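Local coordinates for protein aldose 1-epimerase (PDB 1LUR) that probably catalyses the interconversion of the alpha and beta anomers of aldoses such as galactose, at residues Leu27-Ala32 / Trp112-His117; Tyr89-Asn94 / Asp133-Asp138; Thr271-Ile276 / Pro304-Ala309. One frame throughout, in Å; residues are numbered along the deposited sequence.

Contact 1: residues Leu27-Ala32 / Trp112-His117; sequences LLPFGA and WEVVRH
A32 lays its methyl group over the indole of W112: CB stands 3.6 Å from the centroid of the five-membered ring of W112 and only 13° off the ring normal, a CH-pi contact. CB is nearly equidistant from CD2 and CE2, so the methyl lies over the five-membered ring, leaning toward the CD2-CE2 bond it shares with the six-membered ring. W112 holds its CG anti to its own carbonyl carbon, and this torsion turns the indole face toward the bend of 27-32, with CD1 also 3.5 Å from the backbone N of A32.

The bend is a type II beta turn from P29 to A32, with G31 at its third position, where the positive phi favours glycine. The carbonyl of P29 serves both segments. A32 N closes the turn onto P29 O at 3.1 Å, and W112 N donates to the same oxygen at 3.0 Å with an N-H...O angle of 156°. The two donors arrive from opposite faces of the carbonyl plane, that of W112 about 50° out of it, so neither displaces the other. At the margin, P29 CG meets V114 CG2 at 4.1 Å.

The indole nitrogen is satisfied elsewhere, by the carbonyl of L107. The ring of W112 also touches V126 of strand 121-129 and I141 and V143 of strand 138-147. The contact thus joins the turn between strands 24-28 and 33-40 of the four-stranded sheet to the start of edge strand 113-118 of the nine-stranded sheet, while F30 reaches E60 of helix 56-61.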
# COMPACT_ATOMS: atom_id res chain seq x y z
N LEU A 27 -8.34 10.10 -7.54
CA LEU A 27 -8.79 9.29 -6.41
C LEU A 27 -10.25 8.87 -6.55
O LEU A 27 -11.01 9.44 -7.34
CB LEU A 27 -8.62 10.08 -5.11
CG LEU A 27 -7.21 10.60 -4.79
CD1 LEU A 27 -6.21 9.47 -4.94
CD2 LEU A 27 -6.85 11.75 -5.73
N LEU A 28 -10.64 7.87 -5.77
CA LEU A 28 -12.00 7.35 -5.78
C LEU A 28 -12.45 7.15 -4.33
O LEU A 28 -11.77 6.49 -3.55
CB LEU A 28 -12.03 6.01 -6.53
CG LEU A 28 -13.39 5.36 -6.82
CD1 LEU A 28 -14.20 6.26 -7.76
CD2 LEU A 28 -13.16 4.00 -7.47
N PRO A 29 -13.59 7.74 -3.96
CA PRO A 29 -14.13 7.63 -2.60
C PRO A 29 -14.21 6.18 -2.14
O PRO A 29 -13.99 5.88 -0.97
CB PRO A 29 -15.50 8.28 -2.72
CG PRO A 29 -15.29 9.32 -3.77
CD PRO A 29 -14.47 8.57 -4.80
N PHE A 30 -14.54 5.29 -3.07
CA PHE A 30 -14.65 3.88 -2.74
C PHE A 30 -13.28 3.32 -2.40
O PHE A 30 -12.38 3.29 -3.25
CB PHE A 30 -15.26 3.09 -3.90
CG PHE A 30 -15.40 1.63 -3.61
CD1 PHE A 30 -16.33 1.18 -2.67
CD2 PHE A 30 -14.61 0.70 -4.27
CE1 PHE A 30 -16.45 -0.18 -2.38
CE2 PHE A 30 -14.72 -0.66 -3.98
CZ PHE A 30 -15.64 -1.10 -3.04
N GLY A 31 -13.12 2.89 -1.16
CA GLY A 31 -11.86 2.34 -0.72
C GLY A 31 -10.76 3.39 -0.65
O GLY A 31 -9.58 3.03 -0.54
N ALA A 32 -11.13 4.67 -0.71
CA ALA A 32 -10.15 5.77 -0.66
C ALA A 32 -8.98 5.34 -1.53
O ALA A 32 -7.82 5.37 -1.11
CB ALA A 32 -9.70 6.00 0.78
N TRP A 112 -15.88 5.70 1.35
CA TRP A 112 -15.44 6.74 2.27
C TRP A 112 -16.11 8.08 1.95
O TRP A 112 -16.49 8.32 0.81
CB TRP A 112 -13.93 6.94 2.16
CG TRP A 112 -13.10 5.77 2.56
CD1 TRP A 112 -13.18 4.49 2.08
CD2 TRP A 112 -12.01 5.78 3.49
NE1 TRP A 112 -12.19 3.71 2.65
CE2 TRP A 112 -11.46 4.48 3.52
CE3 TRP A 112 -11.44 6.77 4.30
CZ2 TRP A 112 -10.37 4.15 4.32
CZ3 TRP A 112 -10.35 6.44 5.10
CH2 TRP A 112 -9.83 5.13 5.10
N GLU A 113 -16.22 8.93 2.96
CA GLU A 113 -16.84 10.25 2.79
C GLU A 113 -15.76 11.24 2.34
O GLU A 113 -14.60 11.11 2.73
CB GLU A 113 -17.43 10.74 4.11
CG GLU A 113 -18.61 9.94 4.62
CD GLU A 113 -19.88 10.27 3.86
OE1 GLU A 113 -20.34 11.42 3.95
OE2 GLU A 113 -20.42 9.37 3.18
N VAL A 114 -16.14 12.21 1.52
CA VAL A 114 -15.20 13.20 1.05
C VAL A 114 -15.35 14.35 2.04
O VAL A 114 -16.38 15.01 2.06
CB VAL A 114 -15.54 13.70 -0.36
CG1 VAL A 114 -14.66 14.89 -0.71
CG2 VAL A 114 -15.35 12.58 -1.36
N VAL A 115 -14.34 14.57 2.87
CA VAL A 115 -14.41 15.65 3.85
C VAL A 115 -13.70 16.92 3.42
O VAL A 115 -13.89 17.97 4.03
CB VAL A 115 -13.85 15.20 5.21
CG1 VAL A 115 -14.82 14.23 5.87
CG2 VAL A 115 -12.49 14.55 5.03
N ARG A 116 -12.89 16.82 2.37
CA ARG A 116 -12.16 17.99 1.86
C ARG A 116 -11.68 17.70 0.46
O ARG A 116 -11.19 16.61 0.16
CB ARG A 116 -10.96 18.35 2.76
CG ARG A 116 -10.18 19.61 2.31
CD ARG A 116 -9.14 20.05 3.35
NE ARG A 116 -8.51 21.35 3.07
CZ ARG A 116 -7.54 21.56 2.17
NH1 ARG A 116 -7.08 20.55 1.44
NH2 ARG A 116 -7.04 22.77 2.00
N HIS A 117 -11.86 18.68 -0.42
CA HIS A 117 -11.42 18.53 -1.80
C HIS A 117 -11.02 19.89 -2.31
O HIS A 117 -11.77 20.87 -2.20
CB HIS A 117 -12.51 17.88 -2.67
CG HIS A 117 -13.85 18.54 -2.58
ND1 HIS A 117 -14.32 19.41 -3.53
CD2 HIS A 117 -14.83 18.42 -1.66
CE1 HIS A 117 -15.54 19.80 -3.21
NE2 HIS A 117 -15.88 19.21 -2.07

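Contact 2: residues Tyr89-Asn94 / Asp133-Asp138; sequences YTMTPN and DGLPGD
Y89 and M91 both carry CG anti to their own carbonyl carbons (chi1 -73° in Y89 and much the same in M91), and both head for the 133-138 loop. The phenol of Y89 lies against P136: CB of P136 is 3.7 Å from the centroid of the Y89 ring, 18° off its normal and displaced toward the rim, a CH-pi contact over the face. The nearest ring carbon is Y89 CZ, 3.6 Å from P136 CB, which places the proline by the hydroxyl end. Beyond it, a water 2.8 Å from Y89 OH accepts a bond from G137 N, linking the phenol to the backbone just after the proline.

M91, a selenomethionine, bends at chi2 and chi3 and brings its selenium within 4.2 Å of L135 CD2, beside the backbone of G134. A side chain on G134 would point at M91, and its positive phi also favours glycine.

The loop is shaped by an Asx turn, in which L135 N donates to D133 OD1 at 3.0 Å with an N-H...O angle of 160°. The same carboxylate oxygen forms a salt bridge with R72, whose guanidinium also makes weak bonds to loop carbonyls.

The two-stranded sheet of 81-84 and 87-90 packs here against the connection from helix 130-133 to strand 138-147: F84 of strand 81-84 touches both Y89 and P136, and Y99 of strand 99-100 meets M91 and bonds to the carbonyl of D133.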
# COMPACT_ATOMS: atom_id res chain seq x y z
N TYR A 89 -10.22 -12.76 19.62
CA TYR A 89 -11.09 -12.32 18.53
C TYR A 89 -10.88 -13.29 17.39
O TYR A 89 -9.74 -13.57 17.00
CB TYR A 89 -10.73 -10.89 18.10
CG TYR A 89 -11.17 -9.87 19.11
CD1 TYR A 89 -12.39 -9.21 18.97
CD2 TYR A 89 -10.40 -9.60 20.23
CE1 TYR A 89 -12.83 -8.31 19.94
CE2 TYR A 89 -10.83 -8.70 21.21
CZ TYR A 89 -12.04 -8.06 21.05
OH TYR A 89 -12.47 -7.20 22.03
N THR A 90 -11.98 -13.81 16.86
CA THR A 90 -11.93 -14.76 15.76
C THR A 90 -12.82 -14.27 14.64
O THR A 90 -14.00 -13.99 14.85
CB THR A 90 -12.40 -16.13 16.22
OG1 THR A 90 -13.64 -15.99 16.93
CG2 THR A 90 -11.37 -16.75 17.14
N MSE A 91 -12.24 -14.15 13.45
CA MSE A 91 -12.98 -13.69 12.29
C MSE A 91 -13.20 -14.85 11.32
O MSE A 91 -12.65 -15.94 11.50
CB MSE A 91 -12.20 -12.56 11.61
CG MSE A 91 -12.15 -11.24 12.39
SE MSE A 91 -11.12 -11.24 14.04
CE MSE A 91 -12.56 -11.35 15.33
N THR A 92 -14.04 -14.63 10.31
CA THR A 92 -14.32 -15.67 9.31
C THR A 92 -13.21 -15.53 8.26
O THR A 92 -13.02 -14.46 7.69
CB THR A 92 -15.69 -15.45 8.63
OG1 THR A 92 -16.75 -15.63 9.59
CG2 THR A 92 -15.88 -16.44 7.47
N PRO A 93 -12.45 -16.61 8.01
CA PRO A 93 -11.37 -16.56 7.02
C PRO A 93 -11.86 -16.08 5.65
O PRO A 93 -12.95 -16.43 5.22
CB PRO A 93 -10.86 -18.00 6.98
CG PRO A 93 -11.05 -18.44 8.39
CD PRO A 93 -12.42 -17.90 8.74
N ASN A 94 -11.04 -15.27 4.98
CA ASN A 94 -11.40 -14.75 3.66
C ASN A 94 -10.27 -14.96 2.65
O ASN A 94 -10.42 -14.63 1.47
CB ASN A 94 -11.72 -13.26 3.75
CG ASN A 94 -10.47 -12.42 3.93
OD1 ASN A 94 -9.53 -12.83 4.60
ND2 ASN A 94 -10.47 -11.23 3.33
N ASP A 133 -16.36 -5.17 10.74
CA ASP A 133 -15.35 -6.13 10.30
C ASP A 133 -14.87 -7.20 11.27
O ASP A 133 -13.93 -7.93 10.96
CB ASP A 133 -14.14 -5.34 9.82
CG ASP A 133 -13.66 -4.35 10.87
OD1 ASP A 133 -13.80 -4.65 12.08
OD2 ASP A 133 -13.14 -3.28 10.50
N GLY A 134 -15.48 -7.29 12.45
CA GLY A 134 -15.06 -8.29 13.41
C GLY A 134 -13.78 -8.00 14.17
O GLY A 134 -13.40 -8.78 15.05
N LEU A 135 -13.09 -6.92 13.84
CA LEU A 135 -11.85 -6.59 14.55
C LEU A 135 -12.23 -5.82 15.83
O LEU A 135 -13.29 -5.20 15.89
CB LEU A 135 -10.90 -5.80 13.64
CG LEU A 135 -10.23 -6.65 12.53
CD1 LEU A 135 -9.59 -5.75 11.48
CD2 LEU A 135 -9.17 -7.57 13.16
N PRO A 136 -11.38 -5.86 16.86
CA PRO A 136 -11.70 -5.15 18.10
C PRO A 136 -11.89 -3.64 18.01
O PRO A 136 -11.32 -2.98 17.15
CB PRO A 136 -10.55 -5.53 19.03
CG PRO A 136 -9.39 -5.69 18.07
CD PRO A 136 -10.03 -6.45 16.92
N GLY A 137 -12.73 -3.12 18.91
CA GLY A 137 -13.02 -1.70 18.97
C GLY A 137 -13.53 -1.00 17.73
O GLY A 137 -14.15 -1.60 16.86
N ASP A 138 -13.26 0.30 17.67
CA ASP A 138 -13.69 1.11 16.53
C ASP A 138 -12.63 2.13 16.16
O ASP A 138 -11.56 2.17 16.76
CB ASP A 138 -14.99 1.84 16.88
CG ASP A 138 -14.86 2.67 18.15
OD1 ASP A 138 -13.85 3.38 18.28
OD2 ASP A 138 -15.77 2.62 19.00
O HOH W 1 -13.85 -4.84 21.46

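Contact 3: residues Thr271-Ile276 / Pro304-Ala309; sequences TSYPVI and PQFHSA
Y273 and F306 meet nearly perpendicularly, in an offset edge-to-face pair with planes at 85° and centroids 5.4 Å apart. The edge of Y273 supplies the contact, CE2 approaching F306 CE1 at 3.7 Å. One face of the Y273 ring rests on the backbone of 304-305, CD2 being 3.3 Å from Q305 CA, while its hydroxyl bonds to H157 and Y327. Replacing Y273 by an alanine would probably take the edge from the face of F306 and leave H157 and Y327 without the hydroxyl they share.

Two residues on from Y273, V275 forms an antiparallel hydrogen-bonded pair with Q305, followed by the non-hydrogen-bonded pair I276-P304, which makes strands 275-279 and 300-305 neighbours in the seven-stranded sheet of the beta-rich mutarotase fold. Q305 N donates to V275 O at 2.9 Å and V275 N to Q305 O at 3.2 Å.

V275 and H307 cross at about a right angle, V275 CG1 lying 3.6 Å from the imidazole centroid, over its face. H307 ND1 is buried with no partner in the model. CG of Q305, set between its backbone N and carbonyl carbon (chi1 61°), starts an extended chain whose NE2 donates to F306 O at 3.0 Å and weakly to S308 OG.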
# COMPACT_ATOMS: atom_id res chain seq x y z
N THR A 271 8.86 7.15 4.39
CA THR A 271 7.65 6.92 5.16
C THR A 271 7.93 6.79 6.64
O THR A 271 9.05 6.49 7.05
CB THR A 271 6.93 5.64 4.68
OG1 THR A 271 5.81 5.37 5.53
CG2 THR A 271 7.88 4.44 4.71
N SER A 272 6.90 7.03 7.44
CA SER A 272 7.00 6.93 8.88
C SER A 272 6.86 5.47 9.27
O SER A 272 7.27 5.07 10.36
CB SER A 272 5.90 7.76 9.54
OG SER A 272 4.62 7.39 9.04
N TYR A 273 6.26 4.68 8.38
CA TYR A 273 6.07 3.26 8.64
C TYR A 273 7.43 2.56 8.74
O TYR A 273 8.39 2.98 8.09
CB TYR A 273 5.22 2.60 7.54
CG TYR A 273 3.73 2.91 7.61
CD1 TYR A 273 3.15 3.82 6.72
CD2 TYR A 273 2.92 2.32 8.57
CE1 TYR A 273 1.79 4.13 6.79
CE2 TYR A 273 1.55 2.62 8.64
CZ TYR A 273 1.00 3.53 7.75
OH TYR A 273 -0.34 3.84 7.82
N PRO A 274 7.51 1.49 9.54
CA PRO A 274 8.75 0.73 9.74
C PRO A 274 9.09 -0.26 8.64
O PRO A 274 10.24 -0.68 8.52
CB PRO A 274 8.51 0.06 11.08
CG PRO A 274 7.06 -0.30 10.98
CD PRO A 274 6.44 0.97 10.41
N VAL A 275 8.10 -0.65 7.84
CA VAL A 275 8.37 -1.59 6.76
C VAL A 275 7.64 -1.23 5.49
O VAL A 275 6.75 -0.38 5.48
CB VAL A 275 7.97 -3.05 7.15
CG1 VAL A 275 8.43 -3.37 8.55
CG2 VAL A 275 6.47 -3.25 7.00
N ILE A 276 8.04 -1.87 4.40
CA ILE A 276 7.42 -1.65 3.11
C ILE A 276 7.20 -3.02 2.51
O ILE A 276 8.16 -3.74 2.23
CB ILE A 276 8.30 -0.82 2.16
CG1 ILE A 276 8.49 0.59 2.71
CG2 ILE A 276 7.68 -0.81 0.78
CD1 ILE A 276 9.29 1.51 1.79
N PRO A 304 3.72 0.67 2.20
CA PRO A 304 4.38 1.09 3.44
C PRO A 304 3.39 0.71 4.54
O PRO A 304 2.22 1.07 4.45
CB PRO A 304 4.50 2.60 3.27
CG PRO A 304 4.68 2.74 1.78
CD PRO A 304 3.64 1.78 1.24
N GLN A 305 3.85 0.01 5.56
CA GLN A 305 2.93 -0.41 6.63
C GLN A 305 3.71 -0.91 7.83
O GLN A 305 4.94 -0.88 7.84
CB GLN A 305 2.09 -1.58 6.11
CG GLN A 305 3.01 -2.77 5.75
CD GLN A 305 2.28 -4.04 5.32
OE1 GLN A 305 1.59 -4.07 4.30
NE2 GLN A 305 2.46 -5.11 6.10
N PHE A 306 2.98 -1.39 8.84
CA PHE A 306 3.61 -1.93 10.04
C PHE A 306 3.78 -3.40 9.65
O PHE A 306 3.12 -3.88 8.72
CB PHE A 306 2.68 -1.86 11.26
CG PHE A 306 2.59 -0.50 11.88
CD1 PHE A 306 1.53 0.34 11.58
CD2 PHE A 306 3.57 -0.07 12.77
CE1 PHE A 306 1.45 1.61 12.17
CE2 PHE A 306 3.50 1.19 13.36
CZ PHE A 306 2.44 2.03 13.06
N HIS A 307 4.65 -4.11 10.36
CA HIS A 307 4.89 -5.52 10.06
C HIS A 307 3.59 -6.30 9.88
O HIS A 307 2.64 -6.12 10.66
CB HIS A 307 5.68 -6.19 11.18
CG HIS A 307 7.02 -5.58 11.43
ND1 HIS A 307 7.18 -4.26 11.79
CD2 HIS A 307 8.26 -6.12 11.42
CE1 HIS A 307 8.46 -4.01 11.98
NE2 HIS A 307 9.14 -5.12 11.77
N SER A 308 3.57 -7.17 8.89
CA SER A 308 2.39 -7.98 8.63
C SER A 308 2.23 -8.94 9.82
O SER A 308 3.22 -9.40 10.40
CB SER A 308 2.58 -8.77 7.34
OG SER A 308 2.66 -7.91 6.21
N ALA A 309 0.99 -9.23 10.20
CA ALA A 309 0.70 -10.14 11.32
C ALA A 309 1.16 -9.60 12.67
O ALA A 309 1.32 -10.37 13.62
CB ALA A 309 1.33 -11.52 11.07

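How the contacts relate
From the N terminus, 27-32 comes first, then 89-94, 112-117 and 133-138, so contacts 1 and 2 cross: each opens before the other has closed. Contact 1 closes a loop of 79 intervening residues, and contact 2 one of 38. Contact 3 follows in series, its two segments separated by 27 residues. Contact 1 ties the four-stranded sheet to an edge of the nine-stranded sheet; contact 2 fastens the 81-90 hairpin to a connection within that same nine-stranded sheet; contact 3 pairs adjacent strands of the seven-stranded sheet. The centres are 21 to 24 Å apart and the nearest atoms of each pair about 10 Å, so none touches another.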